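Local atomic coordinates of glucan-binding protein C, GbpC (Streptococcus mutans, PDB entry 6CAM), a protein that probably binds glucan at the surface of Streptococcus mutans, to whose cell wall it is anchored, using a calcium-containing carbohydrate site. Residues F312-G317 against I327-N332; V236-L241 against G258-S263; L158-N163 against K194-M199. All blocks are in the same frame, centred on the assembly; numbering follows the deposited sequence.

Strand 312-319 ties the three contacts together. In the antiparallel sheet it lies between strand 194-204 of contact 3 and strand 233-240 of contact 2, and across the core it packs on strand 325-329 in contact 1. The centre of contact 1 is about 10 Å from each of the other two centres, whereas those of contacts 2 and 3 lie about 14 Å apart. Bonds probably join the neighbours, such as Thr315 N to Lys238 O at 2.7 Å and Phe312 O to Met199 N at 2.7 Å. Contacts 1 and 2 share one bound glucose, which Glu237 reaches through calcium; the Ile195 side chain of contact 3 is about 9 Å from a glucose.

Contact 1 (F312-G317 against I327-N332); sequences FTFTVG and IWFATN. With BGC (beta-D-glucopyranose), chain D; BGC (beta-D-glucopyranose), chain C.
Phe314 and Phe329 lie almost flat on each other in an offset stack, their centroids 4.2 Å apart and their planes 11° from parallel. The slip is large enough for each CB to sit over the other's ring: Phe329 CB is 3.6 Å from the Phe314 centroid, nearly on the ring normal, and Phe314 CB makes the reciprocal CH-pi contact. The two side chains reach this overlap by different rotations, CG of Phe314 standing between its backbone N and carbonyl carbon (chi1 67°), that of Phe329 anti to its N (175°). Phe312 meets the pair differently, lying with its CE2 edge against Phe329 CZ at 3.7 Å, while its CZ approaches the methyl of Thr331.

Beyond the stack, the CG2 branch of Ile327 touches both Phe314 CE1 and, at 3.7 Å, Val316 CG1. Its CG1 branch lies on the side toward the chain C glucose. Flat phenyl rings and compact branched chains suit this buried, apolar layer, which Ile180 and Ile182 extend. Trp328 points the other way, one ring face covered by O2 of the chain D glucose, and its backbone N donates to O3 of the chain C glucose at 3.3 Å. Strands from two different sheets meet here face to face, as in the core of a beta-sandwich, with the sugar site on the far side of strand 325-329.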
loop_
_atom_site.group_PDB
_atom_site.type_symbol
_atom_site.label_atom_id
_atom_site.label_comp_id
_atom_site.label_asym_id
_atom_site.label_seq_id
_atom_site.Cartn_x
_atom_site.Cartn_y
_atom_site.Cartn_z
ATOM N N PHE A 312 2.093 -2.936 15.963
ATOM C CA PHE A 312 3.134 -2.595 15.017
ATOM C C PHE A 312 2.917 -1.165 14.655
ATOM O O PHE A 312 1.860 -0.623 14.958
ATOM C CB PHE A 312 3.084 -3.534 13.825
ATOM C CG PHE A 312 1.752 -3.566 13.105
ATOM C CD1 PHE A 312 0.736 -4.381 13.547
ATOM C CD2 PHE A 312 1.553 -2.807 11.988
ATOM C CE1 PHE A 312 -0.491 -4.438 12.875
ATOM C CE2 PHE A 312 0.339 -2.858 11.291
ATOM C CZ PHE A 312 -0.671 -3.682 11.723
ATOM N N THR A 313 3.865 -0.542 13.947
ATOM C CA THR A 313 3.773 0.853 13.704
ATOM C C THR A 313 4.167 1.129 12.287
ATOM O O THR A 313 5.172 0.629 11.857
ATOM C CB THR A 313 4.743 1.597 14.631
ATOM O OG1 THR A 313 4.385 1.330 15.992
ATOM C CG2 THR A 313 4.726 3.073 14.393
ATOM N N PHE A 314 3.384 1.897 11.558
ATOM C CA PHE A 314 3.831 2.320 10.237
ATOM C C PHE A 314 4.198 3.762 10.278
ATOM O O PHE A 314 3.617 4.549 11.034
ATOM C CB PHE A 314 2.837 1.970 9.131
ATOM C CG PHE A 314 1.527 2.717 9.183
ATOM C CD1 PHE A 314 1.401 3.943 8.577
ATOM C CD2 PHE A 314 0.426 2.167 9.799
ATOM C CE1 PHE A 314 0.185 4.637 8.620
ATOM C CE2 PHE A 314 -0.806 2.843 9.816
ATOM C CZ PHE A 314 -0.913 4.069 9.223
ATOM N N THR A 315 5.140 4.145 9.437
ATOM C CA THR A 315 5.552 5.523 9.442
ATOM C C THR A 315 5.769 5.951 8.032
ATOM O O THR A 315 6.088 5.129 7.202
ATOM C CB THR A 315 6.846 5.791 10.253
ATOM O OG1 THR A 315 7.976 5.310 9.542
ATOM C CG2 THR A 315 6.818 5.120 11.631
ATOM N N VAL A 316 5.538 7.217 7.780
ATOM C CA VAL A 316 5.848 7.794 6.478
ATOM C C VAL A 316 6.362 9.177 6.707
ATOM O O VAL A 316 5.831 9.926 7.504
ATOM C CB VAL A 316 4.598 7.791 5.581
ATOM C CG1 VAL A 316 3.423 8.492 6.241
ATOM C CG2 VAL A 316 4.919 8.351 4.201
ATOM N N GLY A 317 7.393 9.538 5.978
ATOM C CA GLY A 317 7.932 10.844 6.153
ATOM C C GLY A 317 8.991 11.070 5.127
ATOM O O GLY A 317 9.311 10.186 4.390
ATOM N N ILE A 327 -0.271 8.390 3.319
ATOM C CA ILE A 327 -0.054 6.987 3.090
ATOM C C ILE A 327 -1.406 6.320 3.169
ATOM O O ILE A 327 -2.218 6.646 4.032
ATOM C CB ILE A 327 0.925 6.369 4.120
ATOM C CG1 ILE A 327 1.171 4.886 3.831
ATOM C CG2 ILE A 327 0.414 6.502 5.544
ATOM C CD1 ILE A 327 2.385 4.295 4.527
ATOM N N TRP A 328 -1.654 5.423 2.234
ATOM C CA TRP A 328 -2.722 4.470 2.383
ATOM C C TRP A 328 -2.052 3.238 2.924
ATOM O O TRP A 328 -1.282 2.611 2.249
ATOM C CB TRP A 328 -3.366 4.183 1.057
ATOM C CG TRP A 328 -4.522 3.299 1.147
ATOM C CD1 TRP A 328 -4.971 2.576 2.243
ATOM C CD2 TRP A 328 -5.410 3.029 0.105
ATOM N NE1 TRP A 328 -6.091 1.866 1.909
ATOM C CE2 TRP A 328 -6.388 2.135 0.604
ATOM C CE3 TRP A 328 -5.503 3.475 -1.224
ATOM C CZ2 TRP A 328 -7.431 1.666 -0.185
ATOM C CZ3 TRP A 328 -6.547 2.999 -2.013
ATOM C CH2 TRP A 328 -7.495 2.108 -1.485
ATOM N N PHE A 329 -2.314 2.913 4.165
ATOM C CA PHE A 329 -1.678 1.788 4.761
ATOM C C PHE A 329 -2.790 0.809 4.955
ATOM O O PHE A 329 -3.736 1.105 5.641
ATOM C CB PHE A 329 -1.035 2.099 6.125
ATOM C CG PHE A 329 -0.477 0.868 6.769
ATOM C CD1 PHE A 329 0.764 0.411 6.394
ATOM C CD2 PHE A 329 -1.231 0.117 7.641
ATOM C CE1 PHE A 329 1.271 -0.762 6.922
ATOM C CE2 PHE A 329 -0.727 -1.038 8.196
ATOM C CZ PHE A 329 0.515 -1.490 7.825
ATOM N N ALA A 330 -2.614 -0.396 4.441
ATOM C CA ALA A 330 -3.620 -1.428 4.456
ATOM C C ALA A 330 -2.830 -2.673 4.791
ATOM O O ALA A 330 -1.694 -2.838 4.354
ATOM C CB ALA A 330 -4.341 -1.563 3.124
ATOM N N THR A 331 -3.393 -3.508 5.633
ATOM C CA THR A 331 -2.776 -4.777 5.891
ATOM C C THR A 331 -3.923 -5.753 5.950
ATOM O O THR A 331 -4.980 -5.453 6.476
ATOM C CB THR A 331 -1.938 -4.772 7.187
ATOM O OG1 THR A 331 -1.304 -6.042 7.316
ATOM C CG2 THR A 331 -2.807 -4.465 8.419
ATOM N N ASN A 332 -3.706 -6.900 5.353
ATOM C CA ASN A 332 -4.756 -7.883 5.131
ATOM C C ASN A 332 -4.037 -9.158 4.753
ATOM O O ASN A 332 -2.804 -9.182 4.800
ATOM C CB ASN A 332 -5.712 -7.384 4.059
ATOM C CG ASN A 332 -4.991 -6.897 2.829
ATOM O OD1 ASN A 332 -4.160 -7.618 2.270
ATOM N ND2 ASN A 332 -5.297 -5.667 2.402
HETATM C C2 BGC D . -3.112 -0.549 -1.526
HETATM C C3 BGC D . -2.231 -1.811 -1.363
HETATM C C4 BGC D . -1.469 -1.820 -0.043
HETATM C C5 BGC D . -1.768 -0.548 0.741
HETATM C C6 BGC D . -0.979 -0.521 2.017
HETATM C C1 BGC D . -2.426 0.774 -1.123
HETATM O O1 BGC D . -1.671 1.321 -2.221
HETATM O O2 BGC D . -4.369 -0.712 -0.821
HETATM O O3 BGC D . -1.268 -1.961 -2.430
HETATM O O4 BGC D . -1.824 -2.981 0.731
HETATM O O5 BGC D . -1.515 0.626 -0.031
HETATM O O6 BGC D . 0.402 -0.814 1.983
HETATM C C2 BGC C . 1.166 5.940 -0.320
HETATM C C3 BGC C . 0.854 4.630 -0.932
HETATM C C4 BGC C . 0.591 4.599 -2.411
HETATM C C5 BGC C . 1.537 5.542 -3.183
HETATM C C6 BGC C . 1.291 5.708 -4.695
HETATM C C1 BGC C . 2.038 6.818 -1.208
HETATM O O1 BGC C . 2.069 8.166 -0.685
HETATM O O2 BGC C . 1.945 5.277 0.667
HETATM O O3 BGC C . 0.020 3.820 -0.053
HETATM O O4 BGC C . 1.128 3.292 -2.394
HETATM O O5 BGC C . 1.517 6.824 -2.549
HETATM O O6 BGC C . 2.487 5.387 -5.481
#

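Contact 2 (V236-L241 against G258-S263); sequences VEKVNL and GNEIYS. With CA (calcium ion), chain B; BGC (beta-D-glucopyranose), chain C.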
loop_
_atom_site.group_PDB
_atom_site.type_symbol
_atom_site.label_atom_id
_atom_site.label_comp_id
_atom_site.label_asym_id
_atom_site.label_seq_id
_atom_site.Cartn_x
_atom_site.Cartn_y
_atom_site.Cartn_z
ATOM N N VAL A 236 9.701 7.961 2.535
ATOM C CA VAL A 236 9.924 6.559 2.814
ATOM C C VAL A 236 8.826 6.098 3.733
ATOM O O VAL A 236 8.510 6.780 4.682
ATOM C CB VAL A 236 11.285 6.283 3.517
ATOM C CG1 VAL A 236 11.520 4.785 3.627
ATOM C CG2 VAL A 236 12.449 6.905 2.760
ATOM N N GLU A 237 8.248 4.956 3.389
ATOM C CA GLU A 237 7.225 4.321 4.181
ATOM C C GLU A 237 7.859 3.179 4.877
ATOM O O GLU A 237 8.562 2.374 4.251
ATOM C CB GLU A 237 6.086 3.882 3.247
ATOM C CG GLU A 237 5.507 5.162 2.674
ATOM C CD GLU A 237 4.452 5.055 1.637
ATOM O OE1 GLU A 237 3.941 3.956 1.347
ATOM O OE2 GLU A 237 4.078 6.163 1.135
ATOM N N LYS A 238 7.616 3.062 6.172
ATOM C CA LYS A 238 8.309 2.069 6.994
ATOM C C LYS A 238 7.330 1.412 7.926
ATOM O O LYS A 238 6.335 1.994 8.250
ATOM C CB LYS A 238 9.414 2.691 7.824
ATOM C CG LYS A 238 10.401 3.526 7.049
ATOM C CD LYS A 238 11.470 4.068 7.971
ATOM C CE LYS A 238 12.503 4.779 7.142
ATOM N NZ LYS A 238 13.413 5.570 8.008
ATOM N N VAL A 239 7.602 0.177 8.282
ATOM C CA VAL A 239 6.816 -0.497 9.299
ATOM C C VAL A 239 7.772 -1.024 10.330
ATOM O O VAL A 239 8.749 -1.722 10.012
ATOM C CB VAL A 239 5.984 -1.655 8.747
ATOM C CG1 VAL A 239 5.034 -2.190 9.821
ATOM C CG2 VAL A 239 5.126 -1.215 7.581
ATOM N N ASN A 240 7.482 -0.722 11.566
ATOM C CA ASN A 240 8.162 -1.368 12.669
ATOM C C ASN A 240 7.249 -2.474 13.108
ATOM O O ASN A 240 6.132 -2.219 13.535
ATOM C CB ASN A 240 8.430 -0.362 13.758
ATOM C CG ASN A 240 9.240 -0.937 14.895
ATOM O OD1 ASN A 240 9.039 -2.066 15.315
ATOM N ND2 ASN A 240 10.171 -0.135 15.405
ATOM N N LEU A 241 7.747 -3.697 13.006
ATOM C CA LEU A 241 6.936 -4.862 13.187
ATOM C C LEU A 241 6.726 -5.191 14.656
ATOM O O LEU A 241 5.883 -6.016 14.957
ATOM C CB LEU A 241 7.526 -6.059 12.454
ATOM C CG LEU A 241 7.064 -6.163 10.991
ATOM C CD1 LEU A 241 7.877 -5.207 10.162
ATOM C CD2 LEU A 241 7.253 -7.561 10.449
ATOM N N GLY A 258 17.075 -3.124 11.108
ATOM C CA GLY A 258 16.748 -3.054 12.533
ATOM C C GLY A 258 15.504 -3.865 12.820
ATOM O O GLY A 258 15.489 -5.074 12.551
ATOM N N ASN A 259 14.469 -3.246 13.400
ATOM C CA ASN A 259 13.159 -3.914 13.482
ATOM C C ASN A 259 12.093 -3.220 12.598
ATOM O O ASN A 259 10.883 -3.621 12.615
ATOM C CB ASN A 259 12.714 -4.075 14.940
ATOM C CG ASN A 259 11.637 -5.137 15.116
ATOM O OD1 ASN A 259 11.702 -6.227 14.521
ATOM N ND2 ASN A 259 10.631 -4.821 15.921
ATOM N N GLU A 260 12.585 -2.283 11.767
ATOM C CA GLU A 260 11.807 -1.652 10.696
ATOM C C GLU A 260 12.047 -2.272 9.317
ATOM O O GLU A 260 13.179 -2.608 8.960
ATOM C CB GLU A 260 12.096 -0.153 10.625
ATOM C CG GLU A 260 11.391 0.642 11.709
ATOM C CD GLU A 260 11.512 2.129 11.497
ATOM O OE1 GLU A 260 12.658 2.616 11.435
ATOM O OE2 GLU A 260 10.469 2.818 11.381
ATOM N N ILE A 261 10.977 -2.407 8.549
ATOM C CA ILE A 261 11.060 -2.813 7.182
ATOM C C ILE A 261 10.721 -1.660 6.260
ATOM O O ILE A 261 9.804 -0.883 6.503
ATOM C CB ILE A 261 10.217 -4.082 6.886
ATOM C CG1 ILE A 261 8.723 -3.798 6.894
ATOM C CG2 ILE A 261 10.618 -5.160 7.893
ATOM C CD1 ILE A 261 7.891 -4.933 6.349
ATOM N N TYR A 262 11.503 -1.550 5.213
ATOM C CA TYR A 262 11.311 -0.543 4.216
ATOM C C TYR A 262 12.293 -0.807 3.100
ATOM O O TYR A 262 13.154 -1.669 3.228
ATOM C CB TYR A 262 11.507 0.877 4.783
ATOM C CG TYR A 262 12.822 1.152 5.433
ATOM C CD1 TYR A 262 13.020 0.904 6.790
ATOM C CD2 TYR A 262 13.876 1.700 4.699
ATOM C CE1 TYR A 262 14.246 1.178 7.405
ATOM C CE2 TYR A 262 15.108 1.983 5.303
ATOM C CZ TYR A 262 15.282 1.719 6.642
ATOM O OH TYR A 262 16.511 1.987 7.229
ATOM N N SER A 263 12.136 -0.052 2.018
ATOM C CA SER A 263 13.048 -0.068 0.906
ATOM C C SER A 263 14.103 0.957 1.180
ATOM O O SER A 263 13.810 2.136 1.167
ATOM C CB SER A 263 12.299 0.246 -0.390
ATOM O OG SER A 263 13.178 0.384 -1.477
HETATM CA CA CA B . 2.226 3.118 -0.300
HETATM C C2 BGC C . 1.166 5.940 -0.320
HETATM C C3 BGC C . 0.854 4.630 -0.932
HETATM C C4 BGC C . 0.591 4.599 -2.411
HETATM C C5 BGC C . 1.537 5.542 -3.183
HETATM C C6 BGC C . 1.291 5.708 -4.695
HETATM C C1 BGC C . 2.038 6.818 -1.208
HETATM O O1 BGC C . 2.069 8.166 -0.685
HETATM O O2 BGC C . 1.945 5.277 0.667
HETATM O O3 BGC C . 0.020 3.820 -0.053
HETATM O O4 BGC C . 1.128 3.292 -2.394
HETATM O O5 BGC C . 1.517 6.824 -2.549
HETATM O O6 BGC C . 2.487 5.387 -5.481
HETATM O O HOH W 1 10.021 1.793 1.922
HETATM O O HOH W 2 14.602 3.549 9.861
HETATM O O HOH W 3 1.254 2.188 1.637
#
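Residues 236-241 and 258-263 run antiparallel, with Val239 and Ile261 as a hydrogen-bonded pair (Val239 N to Ile261 O 3.0 Å, Ile261 N to Val239 O 2.8 Å) and Asn240 opposite Glu260 as a non-hydrogen-bonded pair. A third backbone bond, Leu241 N to Asn259 O, continues the pairing where the strand gives way to loop.

Lys238 lies alongside Tyr262, both pointing the same way. With its chain extended, the lysine sets CE over the ring centre, 3.8 Å from the centroid, in a CH-pi contact, and carries NZ above the same face at 4.6 Å for a cation-pi interaction. A long aliphatic stem with a charged end suits this partly exposed face, since it can cover an aromatic ring and still reach water. One water accepts from Lys238 NZ and donates to Glu260 OE1, linking charges too far apart for a salt bridge. The Glu260 stem also packs CG on Asn240 CB at 3.7 Å.

On the buried face Leu241 CD1 fits against Ile261 CG2 at 3.6 Å, the two side chains crossing at about a right angle, and Val239 CB meets Ile261 CG1. Glu237 turns its end away from this pairing; CG lies beside the backbone N (chi1 -64°) and the extended chain delivers OE1 to calcium at 2.5 Å. Its OE2 is hydrogen-bonded to His235 NE2, which would help orient the carboxylate. Ser224, Asn226, water and glucose O3 and O4 also bind the ion. This is an amphipathic antiparallel strand pair, polar on the Lys238-Glu260 face and apolar on the Val239-Ile261 face, whose strand 233-240 supplies a carboxylate ligand to the calcium at the sugar site.

Contact 3 (L158-N163 against K194-M199); sequences LNSSTN and KISVTM
Hydrogen bonds dominate the meeting of Asn159 and Ser160 with strand 194-199. In the backbone, Asn159 N donates to Ser196 O at 2.7 Å and Ser196 N to Ser160 O at 3.1 Å. Ser196 thus faces two successive residues of the other strand, and the one-residue shift in register between Leu158 and Ser160 is a beta bulge.

Polar side chains reinforce this irregular pairing. Asn159 ND2 spends both its hydrogens across the gap, on Ser196 OG at 3.0 Å and Thr198 OG1 at 2.9 Å, both acceptors lying close to the amide plane. The two nearly straight bonds fix the rotation of the amide, and a water donating to OD1 agrees with this orientation; asparagine, short and doubly donating, suits the task. Thr198 OG1 is also hydrogen-bonded to Thr313 OG1 of the neighbouring strand. The Ser160 hydroxyl, placed between its backbone N and carbonyl carbon (chi1 61°), donates to Lys194 O at 2.7 Å from well above the carbonyl plane. A second water donates to Ser161 O and accepts from Lys194 N, joining the chains where direct pairing has ended. Ser161 OG takes the N-H of Asn163 in an ST turn and is also hydrogen-bonded to Ser167 O.

Apolar contact is confined to fewer atoms. Leu158 CD1 touches Val197 CG2 at 3.8 Å and Ile195 CG2 at 4.0 Å, on the face where Val197 meets Phe314 and Ile182. The Thr162 methyl lies against Lys194 CA, while its hydroxyl binds Gln185 O.

Chemically, the two sides of this pairing differ: aliphatic branches pack toward the core, whereas hydroxyl and amide groups on the other add cross-strand bonds beside the bulge, and may make up for the regular pairing it interrupts.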
loop_
_atom_site.group_PDB
_atom_site.type_symbol
_atom_site.label_atom_id
_atom_site.label_comp_id
_atom_site.label_asym_id
_atom_site.label_seq_id
_atom_site.Cartn_x
_atom_site.Cartn_y
_atom_site.Cartn_z
ATOM N N LEU A 158 -1.927 7.674 16.756
ATOM C CA LEU A 158 -1.047 8.565 16.003
ATOM C C LEU A 158 0.101 8.969 16.947
ATOM O O LEU A 158 -0.121 9.555 17.978
ATOM C CB LEU A 158 -1.810 9.795 15.547
ATOM C CG LEU A 158 -1.005 10.796 14.712
ATOM C CD1 LEU A 158 -0.563 10.161 13.413
ATOM C CD2 LEU A 158 -1.809 12.063 14.447
ATOM N N ASN A 159 1.328 8.606 16.612
ATOM C CA ASN A 159 2.484 8.929 17.457
ATOM C C ASN A 159 3.129 10.236 17.139
ATOM O O ASN A 159 3.780 10.825 18.005
ATOM C CB ASN A 159 3.531 7.843 17.295
ATOM C CG ASN A 159 2.965 6.477 17.605
ATOM O OD1 ASN A 159 2.305 6.311 18.650
ATOM N ND2 ASN A 159 3.186 5.497 16.705
ATOM N N SER A 160 3.038 10.618 15.881
ATOM C CA SER A 160 3.595 11.858 15.418
ATOM C C SER A 160 2.966 12.201 14.106
ATOM O O SER A 160 2.395 11.341 13.430
ATOM C CB SER A 160 5.092 11.723 15.211
ATOM O OG SER A 160 5.372 10.736 14.232
ATOM N N SER A 161 3.118 13.463 13.734
ATOM C CA SER A 161 2.654 13.938 12.487
ATOM C C SER A 161 3.734 14.752 11.843
ATOM O O SER A 161 4.689 15.179 12.478
ATOM C CB SER A 161 1.425 14.810 12.686
ATOM O OG SER A 161 0.962 15.304 11.451
ATOM N N THR A 162 3.533 14.999 10.576
ATOM C CA THR A 162 4.376 15.909 9.825
ATOM C C THR A 162 3.905 17.357 9.936
ATOM O O THR A 162 4.571 18.259 9.420
ATOM C CB THR A 162 4.388 15.516 8.358
ATOM O OG1 THR A 162 3.048 15.410 7.922
ATOM C CG2 THR A 162 5.093 14.188 8.177
ATOM N N ASN A 163 2.730 17.589 10.517
ATOM C CA ASN A 163 2.275 18.945 10.664
ATOM C C ASN A 163 2.707 19.461 12.045
ATOM O O ASN A 163 3.433 18.761 12.791
ATOM C CB ASN A 163 0.791 19.118 10.296
ATOM C CG ASN A 163 -0.164 18.533 11.317
ATOM O OD1 ASN A 163 0.200 18.257 12.445
ATOM N ND2 ASN A 163 -1.413 18.369 10.912
ATOM N N LYS A 194 7.566 12.728 10.602
ATOM C CA LYS A 194 6.835 11.632 10.056
ATOM C C LYS A 194 5.475 11.485 10.684
ATOM O O LYS A 194 5.255 11.876 11.816
ATOM C CB LYS A 194 7.638 10.348 10.235
ATOM C CG LYS A 194 7.847 9.914 11.670
ATOM C CD LYS A 194 8.967 8.871 11.788
ATOM C CE LYS A 194 9.062 8.371 13.228
ATOM N NZ LYS A 194 9.871 7.133 13.405
ATOM N N ILE A 195 4.582 10.891 9.917
ATOM C CA ILE A 195 3.334 10.371 10.443
ATOM C C ILE A 195 3.647 8.984 10.917
ATOM O O ILE A 195 4.240 8.218 10.199
ATOM C CB ILE A 195 2.269 10.337 9.348
ATOM C CG1 ILE A 195 1.917 11.781 8.993
ATOM C CG2 ILE A 195 1.072 9.513 9.798
ATOM C CD1 ILE A 195 0.934 11.924 7.858
ATOM N N SER A 196 3.249 8.647 12.125
ATOM C CA SER A 196 3.561 7.373 12.634
ATOM C C SER A 196 2.342 6.927 13.356
ATOM O O SER A 196 1.816 7.686 14.146
ATOM C CB SER A 196 4.759 7.453 13.575
ATOM O OG SER A 196 4.846 6.301 14.394
ATOM N N VAL A 197 1.869 5.733 13.022
ATOM C CA VAL A 197 0.661 5.199 13.620
ATOM C C VAL A 197 0.966 3.834 14.127
ATOM O O VAL A 197 1.507 3.008 13.419
ATOM C CB VAL A 197 -0.483 5.144 12.583
ATOM C CG1 VAL A 197 -1.722 4.492 13.179
ATOM C CG2 VAL A 197 -0.803 6.557 12.139
ATOM N N THR A 198 0.587 3.567 15.359
ATOM C CA THR A 198 0.746 2.253 15.892
ATOM C C THR A 198 -0.593 1.650 15.822
ATOM O O THR A 198 -1.583 2.298 16.139
ATOM C CB THR A 198 1.223 2.299 17.341
ATOM O OG1 THR A 198 2.560 2.772 17.335
ATOM C CG2 THR A 198 1.190 0.935 17.963
ATOM N N MET A 199 -0.645 0.402 15.390
ATOM C CA MET A 199 -1.901 -0.286 15.364
ATOM C C MET A 199 -1.785 -1.659 15.896
ATOM O O MET A 199 -0.712 -2.222 15.944
ATOM C CB MET A 199 -2.536 -0.350 13.979
ATOM C CG MET A 199 -1.648 -0.504 12.793
ATOM S SD MET A 199 -2.501 -0.126 11.244
ATOM C CE MET A 199 -3.687 -1.477 11.167
HETATM O O HOH W 4 1.957 4.137 20.179
HETATM O O HOH W 5 7.190 13.713 13.170
#